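Local coordinates for GTP-binding protein REM 1 (Homo sapiens, PDB 2NZJ) that binds GDP, here together with a magnesium ion, and is probably a GTP-hydrolysing signalling switch of the Ras family, at residues A157-F160 / E161-R165. Sequence-based numbering, arbitrary orientation.
Sequences AELF and EGVVR
E161 N donates to A157 O across 2.9 Å, and the bond is nearly straight at the hydrogen (169°). The same oxygen is brushed by the side chain of E161: CG stands beside the residue's own backbone N (chi1 -66°), which brings it to 3.2 Å from A157 O before the extended chain carries the carboxylate onward. One turn is thus closed by i to i+4 pairing, and the next four amides repeat it. G162 N reaches E158 O at 3.0 Å but with a more bent N-H (145°), approaching from above the carbonyl plane. L159 O accepts from V163 N, F160 O from V164 N, and E161 O in turn takes R165 N, so every carbonyl from A157 to E161 has an amide partner. All of this belongs to helix 156-171, the C-terminal helix of the Ras-like, P-loop-containing GTPase fold, which packs against the central mixed sheet. The valines add apolar cover to these acceptors: V163 CG2, beside its backbone N, sits 3.3 Å from L159 O, while V164 CG2 lies 3.5 Å from F160 O. On the buried side L159 CD1 approaches V163 CG2 more loosely, at 4.4 Å, both residues resting on I115 of strand 114-119. L159 CD2 lies over one face of the F160 ring, displaced toward its rim, and that ring also meets F24 with the planes inclined. Along the more exposed side, the like-charged carboxylates of E158 and E161 do not touch, with OE2 of E158 5.9 Å from OE1 of E161. R165 NE forms a salt bridge with D48 OD2 of the same chain, and R165 NH2 is also hydrogen-bonded outside the two segments.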
# COMPACT_ATOMS: atom_id res chain seq x y z
N ALA A 157 10.97 -1.40 1.85
CA ALA A 157 11.60 -1.08 0.58
C ALA A 157 11.06 -2.03 -0.51
O ALA A 157 10.69 -1.61 -1.60
CB ALA A 157 13.10 -1.15 0.67
N GLU A 158 10.97 -3.31 -0.19
CA GLU A 158 10.51 -4.29 -1.15
C GLU A 158 9.03 -4.05 -1.57
O GLU A 158 8.66 -4.30 -2.72
CB GLU A 158 10.74 -5.71 -0.60
CG GLU A 158 12.26 -6.09 -0.36
CD GLU A 158 12.97 -5.43 0.90
OE1 GLU A 158 12.38 -4.59 1.64
OE2 GLU A 158 14.17 -5.74 1.13
N LEU A 159 8.21 -3.52 -0.67
CA LEU A 159 6.82 -3.16 -1.02
C LEU A 159 6.81 -2.09 -2.11
O LEU A 159 6.19 -2.28 -3.17
CB LEU A 159 6.02 -2.68 0.18
CG LEU A 159 4.73 -1.90 -0.09
CD1 LEU A 159 3.72 -2.82 -0.72
CD2 LEU A 159 4.18 -1.23 1.16
N PHE A 160 7.50 -0.98 -1.85
CA PHE A 160 7.45 0.13 -2.80
C PHE A 160 8.20 -0.17 -4.10
O PHE A 160 7.75 0.22 -5.15
CB PHE A 160 7.90 1.42 -2.14
CG PHE A 160 6.96 1.85 -1.05
CD1 PHE A 160 5.78 2.52 -1.37
CD2 PHE A 160 7.22 1.51 0.27
CE1 PHE A 160 4.89 2.90 -0.36
CE2 PHE A 160 6.35 1.88 1.28
CZ PHE A 160 5.18 2.58 0.97
N GLU A 161 9.31 -0.88 -4.03
CA GLU A 161 10.03 -1.33 -5.25
C GLU A 161 9.17 -2.28 -6.09
O GLU A 161 9.18 -2.23 -7.30
CB GLU A 161 11.36 -2.00 -4.88
CG GLU A 161 12.31 -0.99 -4.26
CD GLU A 161 13.72 -1.47 -4.00
OE1 GLU A 161 14.00 -2.70 -3.97
OE2 GLU A 161 14.56 -0.57 -3.80
N GLY A 162 8.38 -3.09 -5.42
CA GLY A 162 7.42 -3.98 -6.07
C GLY A 162 6.31 -3.22 -6.76
O GLY A 162 5.93 -3.55 -7.89
N VAL A 163 5.79 -2.19 -6.11
CA VAL A 163 4.80 -1.31 -6.73
C VAL A 163 5.35 -0.72 -8.04
O VAL A 163 4.66 -0.76 -9.08
CB VAL A 163 4.40 -0.15 -5.79
CG1 VAL A 163 3.54 0.84 -6.52
CG2 VAL A 163 3.68 -0.68 -4.57
N VAL A 164 6.57 -0.19 -8.01
CA VAL A 164 7.20 0.35 -9.24
C VAL A 164 7.19 -0.71 -10.34
O VAL A 164 6.75 -0.45 -11.46
CB VAL A 164 8.66 0.77 -9.05
CG1 VAL A 164 9.27 1.17 -10.37
CG2 VAL A 164 8.81 1.89 -8.02
N ARG A 165 7.66 -1.92 -10.02
CA ARG A 165 7.74 -2.99 -11.03
C ARG A 165 6.39 -3.32 -11.63
O ARG A 165 6.28 -3.48 -12.83
CB ARG A 165 8.36 -4.28 -10.47
CG ARG A 165 9.86 -4.19 -10.26
CD ARG A 165 10.43 -5.50 -9.89
NE ARG A 165 11.87 -5.35 -9.66
CZ ARG A 165 12.45 -5.17 -8.47
NH1 ARG A 165 11.74 -5.17 -7.34
NH2 ARG A 165 13.77 -5.03 -8.42